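Long-range contacts in cytoplasmic export protein 1 (Saccharomyces cerevisiae, PDB 3VWA), which binds tRNA and takes part in nuclear tRNA export, possibly collecting tRNAs from export receptors at the nuclear pore and delivering aminoacylated tRNAs to the translation machinery: residues E434-T439 / K470-K475; I460-F465 / N498-V503; P476-L481 / P513-R518; G483-I488 / K520-E525. All coordinates share one frame; numbering follows the deposited sequence.

Interaction 1 (E434-T439 / K470-K475); sequences EIRTWT and KDPQVK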
loop_
_atom_site.group_PDB
_atom_site.type_symbol
_atom_site.label_atom_id
_atom_site.label_comp_id
_atom_site.label_asym_id
_atom_site.label_seq_id
_atom_site.Cartn_x
_atom_site.Cartn_y
_atom_site.Cartn_z
ATOM N N GLU A 434 -8.525 30.454 -19.400
ATOM C CA GLU A 434 -7.518 29.522 -18.933
ATOM C C GLU A 434 -7.637 28.135 -19.679
ATOM O O GLU A 434 -6.637 27.557 -20.121
ATOM C CB GLU A 434 -7.558 29.473 -17.415
ATOM C CG GLU A 434 -6.328 28.890 -16.737
ATOM C CD GLU A 434 -5.059 29.704 -16.970
ATOM O OE1 GLU A 434 -5.162 30.935 -17.211
ATOM O OE2 GLU A 434 -3.956 29.114 -16.906
ATOM N N ILE A 435 -8.864 27.700 -19.900
ATOM C CA ILE A 435 -9.171 26.464 -20.563
ATOM C C ILE A 435 -8.838 26.575 -22.019
ATOM O O ILE A 435 -8.266 25.639 -22.581
ATOM C CB ILE A 435 -10.663 26.058 -20.363
ATOM C CG1 ILE A 435 -10.912 25.713 -18.893
ATOM C CG2 ILE A 435 -11.042 24.858 -21.254
ATOM C CD1 ILE A 435 -12.367 25.354 -18.551
ATOM N N ARG A 436 -9.193 27.705 -22.642
ATOM C CA ARG A 436 -8.741 27.990 -24.027
ATOM C C ARG A 436 -7.233 27.947 -24.240
ATOM O O ARG A 436 -6.770 27.344 -25.233
ATOM C CB ARG A 436 -9.363 29.270 -24.625
ATOM C CG ARG A 436 -10.927 29.235 -24.520
ATOM C CD ARG A 436 -11.632 30.178 -25.454
ATOM N NE ARG A 436 -11.138 31.565 -25.330
ATOM C CZ ARG A 436 -11.509 32.450 -24.403
ATOM N NH1 ARG A 436 -10.980 33.676 -24.448
ATOM N NH2 ARG A 436 -12.405 32.134 -23.453
ATOM N N THR A 437 -6.494 28.580 -23.327
ATOM C CA THR A 437 -5.026 28.634 -23.332
ATOM C C THR A 437 -4.469 27.199 -23.238
ATOM O O THR A 437 -3.649 26.774 -24.083
ATOM C CB THR A 437 -4.507 29.540 -22.173
ATOM O OG1 THR A 437 -5.124 30.839 -22.265
ATOM C CG2 THR A 437 -2.966 29.741 -22.202
ATOM N N TRP A 438 -4.939 26.436 -22.249
ATOM C CA TRP A 438 -4.423 25.092 -22.012
ATOM C C TRP A 438 -4.826 24.121 -23.116
ATOM O O TRP A 438 -4.053 23.210 -23.432
ATOM C CB TRP A 438 -4.816 24.552 -20.633
ATOM C CG TRP A 438 -3.839 24.947 -19.568
ATOM C CD1 TRP A 438 -3.912 26.045 -18.722
ATOM C CD2 TRP A 438 -2.561 24.324 -19.267
ATOM N NE1 TRP A 438 -2.810 26.120 -17.909
ATOM C CE2 TRP A 438 -1.949 25.135 -18.200
ATOM C CE3 TRP A 438 -1.854 23.240 -19.781
ATOM C CZ2 TRP A 438 -0.719 24.819 -17.657
ATOM C CZ3 TRP A 438 -0.601 22.943 -19.229
ATOM C CH2 TRP A 438 -0.048 23.715 -18.201
ATOM N N THR A 439 -6.014 24.288 -23.703
ATOM C CA THR A 439 -6.417 23.386 -24.774
ATOM C C THR A 439 -5.416 23.301 -25.924
ATOM O O THR A 439 -5.134 22.210 -26.426
ATOM C CB THR A 439 -7.804 23.747 -25.376
ATOM O OG1 THR A 439 -8.795 23.670 -24.343
ATOM C CG2 THR A 439 -8.187 22.745 -26.514
ATOM N N LYS A 470 -6.755 33.667 -33.439
ATOM C CA LYS A 470 -7.890 34.571 -33.557
ATOM C C LYS A 470 -8.527 34.841 -32.197
ATOM O O LYS A 470 -9.572 35.477 -32.154
ATOM C CB LYS A 470 -9.041 34.010 -34.434
ATOM C CG LYS A 470 -8.648 33.099 -35.571
ATOM C CD LYS A 470 -9.364 33.401 -36.880
ATOM C CE LYS A 470 -8.646 32.630 -38.003
ATOM N NZ LYS A 470 -8.206 33.483 -39.133
ATOM N N ASP A 471 -7.962 34.351 -31.098
ATOM C CA ASP A 471 -8.715 34.439 -29.839
ATOM C C ASP A 471 -8.806 35.928 -29.456
ATOM O O ASP A 471 -7.819 36.663 -29.661
ATOM C CB ASP A 471 -8.051 33.579 -28.733
ATOM C CG ASP A 471 -8.870 33.492 -27.446
ATOM O OD1 ASP A 471 -9.584 32.472 -27.223
ATOM O OD2 ASP A 471 -8.796 34.425 -26.613
ATOM N N PRO A 472 -9.966 36.368 -28.911
ATOM C CA PRO A 472 -10.091 37.746 -28.359
ATOM C C PRO A 472 -9.104 38.032 -27.222
ATOM O O PRO A 472 -8.628 39.155 -27.085
ATOM C CB PRO A 472 -11.526 37.811 -27.812
ATOM C CG PRO A 472 -12.065 36.402 -27.830
ATOM C CD PRO A 472 -11.252 35.645 -28.878
ATOM N N GLN A 473 -8.777 37.027 -26.416
ATOM C CA GLN A 473 -7.815 37.257 -25.357
ATOM C C GLN A 473 -6.392 36.963 -25.799
ATOM O O GLN A 473 -6.188 36.137 -26.679
ATOM C CB GLN A 473 -8.217 36.455 -24.144
ATOM C CG GLN A 473 -9.672 36.692 -23.799
ATOM C CD GLN A 473 -9.903 38.085 -23.290
ATOM O OE1 GLN A 473 -9.143 38.559 -22.454
ATOM N NE2 GLN A 473 -10.957 38.758 -23.791
ATOM N N VAL A 474 -5.423 37.654 -25.190
ATOM C CA VAL A 474 -4.010 37.543 -25.543
ATOM C C VAL A 474 -3.402 36.201 -25.125
ATOM O O VAL A 474 -2.531 35.665 -25.816
ATOM C CB VAL A 474 -3.191 38.742 -24.986
ATOM C CG1 VAL A 474 -1.671 38.535 -25.060
ATOM C CG2 VAL A 474 -3.539 40.001 -25.751
ATOM N N LYS A 475 -3.866 35.625 -24.025
ATOM C CA LYS A 475 -3.181 34.456 -23.488
ATOM C C LYS A 475 -3.164 33.237 -24.446
ATOM O O LYS A 475 -2.127 32.603 -24.566
ATOM C CB LYS A 475 -3.689 34.081 -22.093
ATOM C CG LYS A 475 -2.740 33.147 -21.333
ATOM C CD LYS A 475 -3.180 32.914 -19.873
ATOM C CE LYS A 475 -2.119 32.144 -19.084
ATOM N NZ LYS A 475 -2.409 32.029 -17.621
#

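Interaction 2 (I460-F465 / N498-V503); sequences ILATAF and NKILTV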
loop_
_atom_site.group_PDB
_atom_site.type_symbol
_atom_site.label_atom_id
_atom_site.label_comp_id
_atom_site.label_asym_id
_atom_site.label_seq_id
_atom_site.Cartn_x
_atom_site.Cartn_y
_atom_site.Cartn_z
ATOM N N ILE A 460 -4.328 18.972 -38.230
ATOM C CA ILE A 460 -4.713 19.163 -36.848
ATOM C C ILE A 460 -3.999 20.311 -36.142
ATOM O O ILE A 460 -4.626 21.146 -35.475
ATOM C CB ILE A 460 -4.489 17.850 -36.091
ATOM C CG1 ILE A 460 -5.530 16.824 -36.568
ATOM C CG2 ILE A 460 -4.489 18.094 -34.577
ATOM C CD1 ILE A 460 -5.228 15.436 -36.044
ATOM N N LEU A 461 -2.689 20.372 -36.300
ATOM C CA LEU A 461 -1.963 21.443 -35.642
ATOM C C LEU A 461 -2.282 22.804 -36.255
ATOM O O LEU A 461 -2.566 23.790 -35.509
ATOM C CB LEU A 461 -0.441 21.171 -35.665
ATOM C CG LEU A 461 -0.011 19.995 -34.761
ATOM C CD1 LEU A 461 1.417 19.512 -35.027
ATOM C CD2 LEU A 461 -0.294 20.267 -33.268
ATOM N N ALA A 462 -2.229 22.880 -37.595
ATOM C CA ALA A 462 -2.451 24.188 -38.273
ATOM C C ALA A 462 -3.793 24.733 -37.900
ATOM O O ALA A 462 -3.915 25.932 -37.618
ATOM C CB ALA A 462 -2.309 24.125 -39.793
ATOM N N THR A 463 -4.809 23.859 -37.906
ATOM C CA THR A 463 -6.181 24.287 -37.572
ATOM C C THR A 463 -6.313 24.782 -36.103
ATOM O O THR A 463 -6.979 25.778 -35.815
ATOM C CB THR A 463 -7.208 23.142 -37.764
ATOM O OG1 THR A 463 -7.078 22.549 -39.068
ATOM C CG2 THR A 463 -8.643 23.664 -37.557
ATOM N N ALA A 464 -5.732 24.045 -35.177
ATOM C CA ALA A 464 -5.821 24.402 -33.773
ATOM C C ALA A 464 -5.084 25.712 -33.497
ATOM O O ALA A 464 -5.569 26.542 -32.713
ATOM C CB ALA A 464 -5.256 23.271 -32.912
ATOM N N PHE A 465 -3.914 25.899 -34.120
ATOM C CA PHE A 465 -3.142 27.134 -33.918
ATOM C C PHE A 465 -3.794 28.374 -34.565
ATOM O O PHE A 465 -3.771 29.471 -34.015
ATOM C CB PHE A 465 -1.731 26.970 -34.494
ATOM C CG PHE A 465 -0.857 25.991 -33.753
ATOM C CD1 PHE A 465 -0.852 25.928 -32.362
ATOM C CD2 PHE A 465 0.011 25.170 -34.448
ATOM C CE1 PHE A 465 -0.016 25.037 -31.678
ATOM C CE2 PHE A 465 0.849 24.307 -33.773
ATOM C CZ PHE A 465 0.834 24.236 -32.388
ATOM N N ASN A 498 3.709 25.156 -47.758
ATOM C CA ASN A 498 2.337 24.911 -48.235
ATOM C C ASN A 498 1.374 25.616 -47.299
ATOM O O ASN A 498 0.273 25.912 -47.698
ATOM C CB ASN A 498 1.926 23.414 -48.089
ATOM C CG ASN A 498 2.303 22.531 -49.287
ATOM O OD1 ASN A 498 3.427 22.596 -49.844
ATOM N ND2 ASN A 498 1.343 21.660 -49.682
ATOM N N LYS A 499 1.735 25.766 -46.022
ATOM C CA LYS A 499 0.686 25.972 -45.016
ATOM C C LYS A 499 1.051 26.766 -43.770
ATOM O O LYS A 499 0.380 27.724 -43.419
ATOM C CB LYS A 499 0.170 24.585 -44.582
ATOM C CG LYS A 499 -0.939 24.619 -43.535
ATOM C CD LYS A 499 -1.413 23.204 -43.248
ATOM C CE LYS A 499 -2.198 22.645 -44.440
ATOM N NZ LYS A 499 -3.339 21.843 -43.918
ATOM N N ILE A 500 2.104 26.355 -43.065
ATOM C CA ILE A 500 2.412 26.941 -41.721
ATOM C C ILE A 500 2.811 28.439 -41.746
ATOM O O ILE A 500 2.492 29.211 -40.778
ATOM C CB ILE A 500 3.509 26.086 -41.000
ATOM C CG1 ILE A 500 3.149 24.592 -41.033
ATOM C CG2 ILE A 500 3.686 26.501 -39.574
ATOM C CD1 ILE A 500 1.753 24.320 -40.520
ATOM N N LEU A 501 3.480 28.888 -42.822
ATOM C CA LEU A 501 3.866 30.327 -42.902
ATOM C C LEU A 501 2.713 31.287 -42.696
ATOM O O LEU A 501 2.858 32.234 -41.947
ATOM C CB LEU A 501 4.558 30.691 -44.210
ATOM C CG LEU A 501 5.846 29.931 -44.530
ATOM C CD1 LEU A 501 6.383 30.443 -45.854
ATOM C CD2 LEU A 501 6.877 30.122 -43.400
ATOM N N THR A 502 1.587 31.016 -43.359
ATOM C CA THR A 502 0.377 31.790 -43.238
ATOM C C THR A 502 -0.483 31.500 -41.998
ATOM O O THR A 502 -1.448 32.230 -41.724
ATOM C CB THR A 502 -0.471 31.708 -44.536
ATOM O OG1 THR A 502 -0.594 30.347 -44.974
ATOM C CG2 THR A 502 0.167 32.468 -45.637
ATOM N N VAL A 503 -0.171 30.429 -41.256
ATOM C CA VAL A 503 -0.691 30.259 -39.889
ATOM C C VAL A 503 0.072 31.200 -38.929
ATOM O O VAL A 503 -0.517 31.813 -38.053
ATOM C CB VAL A 503 -0.523 28.813 -39.352
ATOM C CG1 VAL A 503 -0.872 28.797 -37.862
ATOM C CG2 VAL A 503 -1.361 27.786 -40.155
#

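Interaction 3 (P476-L481 / P513-R518); sequences PRLAAL and PIVRGR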
loop_
_atom_site.group_PDB
_atom_site.type_symbol
_atom_site.label_atom_id
_atom_site.label_comp_id
_atom_site.label_asym_id
_atom_site.label_seq_id
_atom_site.Cartn_x
_atom_site.Cartn_y
_atom_site.Cartn_z
ATOM N N PRO A 476 -4.298 32.905 -25.093
ATOM C CA PRO A 476 -4.360 31.758 -26.020
ATOM C C PRO A 476 -3.596 31.979 -27.329
ATOM O O PRO A 476 -3.113 31.017 -27.937
ATOM C CB PRO A 476 -5.857 31.581 -26.275
ATOM C CG PRO A 476 -6.520 32.243 -25.039
ATOM C CD PRO A 476 -5.648 33.443 -24.809
ATOM N N ARG A 477 -3.433 33.242 -27.718
ATOM C CA ARG A 477 -2.597 33.595 -28.863
ATOM C C ARG A 477 -1.150 33.296 -28.536
ATOM O O ARG A 477 -0.448 32.596 -29.299
ATOM C CB ARG A 477 -2.839 35.057 -29.268
ATOM C CG ARG A 477 -4.329 35.412 -29.254
ATOM C CD ARG A 477 -4.718 36.395 -30.336
ATOM N NE ARG A 477 -4.117 37.689 -30.114
ATOM C CZ ARG A 477 -4.688 38.670 -29.412
ATOM N NH1 ARG A 477 -5.892 38.503 -28.886
ATOM N NH2 ARG A 477 -4.049 39.812 -29.229
ATOM N N LEU A 478 -0.705 33.758 -27.370
ATOM C CA LEU A 478 0.639 33.439 -26.874
ATOM C C LEU A 478 0.873 31.938 -26.734
ATOM O O LEU A 478 1.987 31.471 -26.849
ATOM C CB LEU A 478 0.825 34.095 -25.512
ATOM C CG LEU A 478 0.837 35.636 -25.497
ATOM C CD1 LEU A 478 0.825 36.110 -24.071
ATOM C CD2 LEU A 478 2.018 36.242 -26.239
ATOM N N ALA A 479 -0.172 31.188 -26.409
ATOM C CA ALA A 479 -0.044 29.760 -26.267
ATOM C C ALA A 479 0.069 29.119 -27.665
ATOM O O ALA A 479 0.663 28.083 -27.816
ATOM C CB ALA A 479 -1.254 29.167 -25.525
ATOM N N ALA A 480 -0.558 29.693 -28.670
ATOM C CA ALA A 480 -0.380 29.175 -30.030
ATOM C C ALA A 480 1.076 29.338 -30.480
ATOM O O ALA A 480 1.713 28.391 -30.940
ATOM C CB ALA A 480 -1.314 29.869 -31.003
ATOM N N LEU A 481 1.611 30.531 -30.289
ATOM C CA LEU A 481 2.972 30.806 -30.727
ATOM C C LEU A 481 3.915 29.864 -30.041
ATOM O O LEU A 481 4.924 29.454 -30.622
ATOM C CB LEU A 481 3.352 32.238 -30.415
ATOM C CG LEU A 481 2.535 33.281 -31.143
ATOM C CD1 LEU A 481 2.967 34.674 -30.665
ATOM C CD2 LEU A 481 2.790 33.109 -32.631
ATOM N N PRO A 513 1.295 44.121 -28.496
ATOM C CA PRO A 513 2.734 44.215 -28.871
ATOM C C PRO A 513 3.505 42.933 -28.537
ATOM O O PRO A 513 4.454 42.558 -29.248
ATOM C CB PRO A 513 3.267 45.400 -28.043
ATOM C CG PRO A 513 2.177 45.792 -27.091
ATOM C CD PRO A 513 0.912 45.038 -27.397
ATOM N N ILE A 514 3.090 42.246 -27.478
ATOM C CA ILE A 514 3.851 41.082 -27.049
ATOM C C ILE A 514 3.684 39.914 -28.057
ATOM O O ILE A 514 4.622 39.166 -28.299
ATOM C CB ILE A 514 3.706 40.711 -25.533
ATOM C CG1 ILE A 514 3.183 39.301 -25.330
ATOM C CG2 ILE A 514 2.998 41.773 -24.673
ATOM C CD1 ILE A 514 3.918 38.595 -24.207
ATOM N N VAL A 515 2.507 39.813 -28.684
ATOM C CA VAL A 515 2.297 38.783 -29.702
ATOM C C VAL A 515 3.082 39.108 -30.933
ATOM O O VAL A 515 3.714 38.214 -31.521
ATOM C CB VAL A 515 0.810 38.620 -30.090
ATOM C CG1 VAL A 515 0.657 37.705 -31.303
ATOM C CG2 VAL A 515 0.005 38.127 -28.903
ATOM N N ARG A 516 3.000 40.362 -31.378
ATOM C CA ARG A 516 3.752 40.771 -32.567
ATOM C C ARG A 516 5.195 40.460 -32.360
ATOM O O ARG A 516 5.843 39.974 -33.267
ATOM C CB ARG A 516 3.610 42.275 -32.874
ATOM C CG ARG A 516 2.231 42.702 -33.333
ATOM C CD ARG A 516 2.171 44.192 -33.666
ATOM N NE ARG A 516 1.654 45.000 -32.547
ATOM C CZ ARG A 516 2.390 45.897 -31.912
ATOM N NH1 ARG A 516 3.633 46.059 -32.289
ATOM N NH2 ARG A 516 1.912 46.615 -30.910
ATOM N N GLY A 517 5.720 40.766 -31.161
ATOM C CA GLY A 517 7.179 40.566 -30.890
ATOM C C GLY A 517 7.531 39.072 -30.942
ATOM O O GLY A 517 8.514 38.648 -31.577
ATOM N N ARG A 518 6.734 38.243 -30.264
ATOM C CA ARG A 518 7.014 36.785 -30.317
ATOM C C ARG A 518 6.767 36.200 -31.680
ATOM O O ARG A 518 7.483 35.323 -32.083
ATOM C CB ARG A 518 6.267 35.991 -29.245
ATOM C CG ARG A 518 6.485 36.599 -27.855
ATOM C CD ARG A 518 5.782 35.803 -26.781
ATOM N NE ARG A 518 6.211 36.270 -25.470
ATOM C CZ ARG A 518 5.976 35.610 -24.352
ATOM N NH1 ARG A 518 5.309 34.473 -24.403
ATOM N NH2 ARG A 518 6.394 36.090 -23.193
HETATM O O HOH W 1 4.243 32.802 -26.548
#

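Interaction 4 (G483-I488 / K520-E525); sequences GLEKSI and KILFEE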
loop_
_atom_site.group_PDB
_atom_site.type_symbol
_atom_site.label_atom_id
_atom_site.label_comp_id
_atom_site.label_asym_id
_atom_site.label_seq_id
_atom_site.Cartn_x
_atom_site.Cartn_y
_atom_site.Cartn_z
ATOM N N GLY A 483 3.274 26.685 -28.870
ATOM C CA GLY A 483 3.147 25.370 -29.451
ATOM C C GLY A 483 3.705 25.325 -30.841
ATOM O O GLY A 483 4.170 24.276 -31.279
ATOM N N LEU A 484 3.675 26.449 -31.559
ATOM C CA LEU A 484 4.310 26.505 -32.908
ATOM C C LEU A 484 5.816 26.474 -32.820
ATOM O O LEU A 484 6.498 25.873 -33.679
ATOM C CB LEU A 484 3.841 27.736 -33.680
ATOM C CG LEU A 484 2.430 27.678 -34.288
ATOM C CD1 LEU A 484 1.791 29.052 -34.445
ATOM C CD2 LEU A 484 2.619 27.063 -35.665
ATOM N N GLU A 485 6.362 27.112 -31.778
ATOM C CA GLU A 485 7.818 27.068 -31.592
ATOM C C GLU A 485 8.250 25.628 -31.316
ATOM O O GLU A 485 9.170 25.098 -31.945
ATOM C CB GLU A 485 8.246 27.987 -30.438
ATOM C CG GLU A 485 9.750 28.032 -30.166
ATOM C CD GLU A 485 10.029 28.703 -28.823
ATOM O OE1 GLU A 485 9.488 29.790 -28.558
ATOM O OE2 GLU A 485 10.755 28.133 -28.011
ATOM N N LYS A 486 7.551 24.985 -30.388
ATOM C CA LYS A 486 7.847 23.606 -30.093
ATOM C C LYS A 486 7.504 22.660 -31.237
ATOM O O LYS A 486 7.985 21.575 -31.235
ATOM C CB LYS A 486 7.164 23.127 -28.807
ATOM C CG LYS A 486 7.383 24.008 -27.578
ATOM C CD LYS A 486 8.841 24.032 -27.127
ATOM C CE LYS A 486 8.925 24.319 -25.629
ATOM N NZ LYS A 486 10.304 24.717 -25.260
ATOM N N SER A 487 6.695 23.057 -32.201
ATOM C CA SER A 487 6.232 22.091 -33.219
ATOM C C SER A 487 7.016 22.093 -34.472
ATOM O O SER A 487 6.708 21.325 -35.392
ATOM C CB SER A 487 4.801 22.395 -33.600
ATOM O OG SER A 487 4.012 21.965 -32.521
ATOM N N ILE A 488 8.019 22.968 -34.529
ATOM C CA ILE A 488 8.742 23.178 -35.768
ATOM C C ILE A 488 9.340 21.874 -36.270
ATOM O O ILE A 488 9.340 21.606 -37.463
ATOM C CB ILE A 488 9.821 24.310 -35.621
ATOM C CG1 ILE A 488 10.293 24.764 -36.980
ATOM C CG2 ILE A 488 10.999 23.874 -34.723
ATOM C CD1 ILE A 488 11.199 25.990 -36.963
ATOM N N LYS A 520 7.186 37.520 -34.573
ATOM C CA LYS A 520 8.285 37.864 -35.482
ATOM C C LYS A 520 9.477 36.900 -35.297
ATOM O O LYS A 520 10.079 36.438 -36.265
ATOM C CB LYS A 520 8.728 39.329 -35.319
ATOM C CG LYS A 520 9.857 39.699 -36.273
ATOM C CD LYS A 520 9.983 41.208 -36.486
ATOM C CE LYS A 520 11.236 41.734 -35.816
ATOM N NZ LYS A 520 12.456 41.274 -36.526
ATOM N N ILE A 521 9.764 36.559 -34.049
ATOM C CA ILE A 521 10.920 35.747 -33.751
ATOM C C ILE A 521 10.635 34.317 -34.223
ATOM O O ILE A 521 11.467 33.662 -34.773
ATOM C CB ILE A 521 11.273 35.832 -32.249
ATOM C CG1 ILE A 521 11.709 37.260 -31.857
ATOM C CG2 ILE A 521 12.389 34.858 -31.918
ATOM C CD1 ILE A 521 11.832 37.499 -30.327
ATOM N N LEU A 522 9.410 33.869 -34.030
ATOM C CA LEU A 522 8.972 32.560 -34.446
ATOM C C LEU A 522 9.005 32.417 -35.948
ATOM O O LEU A 522 9.560 31.467 -36.501
ATOM C CB LEU A 522 7.535 32.448 -33.964
ATOM C CG LEU A 522 6.897 31.112 -33.593
ATOM C CD1 LEU A 522 5.516 31.017 -34.231
ATOM C CD2 LEU A 522 7.748 29.851 -33.715
ATOM N N PHE A 523 8.387 33.384 -36.618
ATOM C CA PHE A 523 8.387 33.474 -38.057
ATOM C C PHE A 523 9.769 33.351 -38.677
ATOM O O PHE A 523 9.953 32.615 -39.673
ATOM C CB PHE A 523 7.800 34.840 -38.426
ATOM C CG PHE A 523 7.395 34.972 -39.870
ATOM C CD1 PHE A 523 6.567 34.012 -40.477
ATOM C CD2 PHE A 523 7.805 36.075 -40.631
ATOM C CE1 PHE A 523 6.170 34.144 -41.817
ATOM C CE2 PHE A 523 7.405 36.215 -41.959
ATOM C CZ PHE A 523 6.552 35.256 -42.557
ATOM N N GLU A 524 10.734 34.103 -38.143
ATOM C CA GLU A 524 12.111 34.063 -38.697
ATOM C C GLU A 524 12.699 32.686 -38.578
ATOM O O GLU A 524 13.386 32.196 -39.477
ATOM C CB GLU A 524 13.086 34.973 -37.927
ATOM C CG GLU A 524 12.568 36.329 -37.584
ATOM C CD GLU A 524 12.962 37.375 -38.580
ATOM O OE1 GLU A 524 13.255 38.523 -38.137
ATOM O OE2 GLU A 524 12.966 37.049 -39.790
ATOM N N GLU A 525 12.476 32.067 -37.432
ATOM C CA GLU A 525 13.022 30.731 -37.246
ATOM C C GLU A 525 12.399 29.736 -38.285
ATOM O O GLU A 525 13.094 28.866 -38.826
ATOM C CB GLU A 525 12.808 30.318 -35.783
ATOM C CG GLU A 525 13.179 28.863 -35.482
ATOM C CD GLU A 525 12.806 28.424 -34.074
ATOM O OE1 GLU A 525 13.044 27.216 -33.795
ATOM O OE2 GLU A 525 12.312 29.267 -33.245
HETATM O O HOH W 2 11.663 25.826 -32.012
#

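Interaction 1 (E434-T439 / K470-K475)
Helix 433-446 meets the loop that leads into helix 474-487 and the first turn of that helix, the backbones coming nearest at Thr437 and Lys475, whose CA atoms are 6.1 Å apart. Arg436 grips Asp471 side-on with two nitrogens. Arg436 NE gives Asp471 OD1 an almost straight bond of 2.6 Å, and Arg436 NH1 reaches Asp471 OD2 at 3.2 Å; both oxygens use their syn lone pairs, and the guanidinium and carboxylate planes lie 12° apart, nearly coplanar. The carboxylate is also held from its own loop, since Asp471 OD2 accepts from Gln473 N at 2.6 Å on its anti side, tilted out of the carboxylate plane, closing an Asx turn. An asparagine in place of Asp471 would probably leave the arginine's charge without its mate, and could offer the two nitrogens only one acceptor oxygen. Arg436 NH2 turns to the carbonyl of Asp430. A second salt bridge joins Lys475 NZ to Glu434 OE1 at 3.0 Å. With CG anti to the backbone N (chi1 -163°) and every later torsion extended, the lysine chain runs across Thr437, its CG 3.5 Å from Thr437 CG2, while the threonine hydroxyl bonds to the carbonyl of Val433. Long, flexible charged chains suit this partly exposed border, where they can reach from one helix to the next. Such lateral packing of successive antiparallel helix pairs is characteristic of a HEAT-repeat solenoid.

Interaction 2 (I460-F465 / N498-V503)
Ala462 sets its methyl group among three side chains of helix 493-504. Its CB lies 3.7 Å from Lys499 CD, 3.8 Å from Val503 CG2 and 4.1 Å from Ile500 CD1, and a residue this small suits the spot because all three neighbours converge on one carbon. Val503 straddles the junction with both branches: CG2, beside its own backbone N, meets Ala462, whereas CG1, anti to that N (chi1 171°), touches Phe465 CB at 3.9 Å. A beta-branched valine thus serves two residues one helical turn apart on the other helix. Lys499 contributes the aliphatic part of its chain; bent at chi3 (-71°), it carries NZ to the side-chain oxygen of Asn459, so the charged end finds a polar partner while the methylenes pack on the alanine. The short axes run nearly parallel, 15° apart, with a closest approach of 10.2 Å. Phe465 offers only its CB here, because its ring turns inward to Leu484 and Ser487 of helix 474-487 and to Val440 and Ser444 of helix 433-446. Ile500 also touches Leu484, and reaches Tyr526 of helix 513-536, which puts this pair of helices beside the layer formed by helices 433-446, 474-487 and 513-536.

Interaction 3 (P476-L481 / P513-R518)
This is apolar side-by-side packing of two almost parallel helices, 474-487 and 513-536, near the C-terminal end of the modelled chain. Their short axes differ in direction by 8° and approach to 10.1 Å, the CA atoms pairing most closely at Leu478 with Val515 and at Leu481 with Arg518. Leu478 carries much of the contact through CD2, which meets Ile514 CG1 at 3.4 Å, tighter than a usual carbon contact, and also touches Val515 CG2 and the CD methylene of Arg518. Leucine suits the site because its forked end spreads among several partners at once; Ile514 crosses it at about a right angle. Cutting Leu478 back to an alanine is likely to open a gap between Ile514, Val515 and Arg518 and leave the isoleucine's end less restrained. One helical turn on, Leu481 brings CD1 to Val515 CG1 at 3.9 Å and to Arg518 CB at 3.8 Å. Near-parallel neighbours of this kind are consistent with corresponding helices of successive hairpins in a HEAT-type solenoid, and helix 513-536 begins within the second HEAT repeat, residues 494-530. Arg518 is an arginine with two uses: its chain, extended from CG to NE, lies against the leucines, and its NH1 reaches a water at 2.9 Å in the guanidinium plane. That water donates to the carbonyl O of Leu478 at 2.6 Å, linking the two helices where apolar contact gives way to solvent. Ile514 CD1 lies over one face of the same guanidinium, toward its rim. Arg477 adds its CB methylene, 4.2 Å from Val515 CG2, and sends its charged end to a salt bridge with Asp510.

Interaction 4 (G483-I488 / K520-E525)
Leu522 fits its two methyl groups against consecutive residues of helix 474-487: CD1 meets Leu484 CB at 3.7 Å, and CD2 lies over the backbone of Glu485, 3.5 Å from its CA. Leucine suits this position because its fork can reach both the side chain of one residue and the main chain of the next. Toward the C-terminal end, Ile488 CD1 rests on the CG methylene of Glu525 at 3.8 Å; the glutamate, extended throughout with CG anti to its backbone N (chi1 173°), offers aliphatic carbon to the isoleucine and keeps its carboxylate at the border. There a water bridges the helices, donating to Glu485 O and to Glu525 OE1, each at 2.6 Å. The acid groups of Glu485 and Glu525 stay apart, with OE1 of the first 5.5 Å from OE2 of the second, and their mutual repulsion is probably eased by solvent. Farther out, Tyr526 bonds through its hydroxyl to the carbonyl of Leu484, and Lys529 through NZ to that of Ile488. Ile504 of helix 493-504 packs against both Leu484 and Leu522 from the adjoining layer. The short axes run 19° apart at 10.3 Å, a near-parallel stacking of neighbouring helices, as in a HEAT-repeat solenoid.

Along the chain, interaction 1 comes first: from helix 433-446 it closes a loop over helix 454-469 and ends at the start of helix 474-487. Interaction 2 opens inside that loop and closes in helix 493-504, so the two cross. Interactions 3 and 4 open in turn on helix 474-487, before interaction 2 has closed, and end on helix 513-536; each crosses interaction 2, and they cross each other. Interactions 1 and 3 follow in series and touch where Arg477 bonds to the carbonyl of Asp471. Thus interactions 1, 3 and 4 tie together one layer of the solenoid, interaction 2 the other, and Phe465 joins the layers by packing on Gly483 and Leu484.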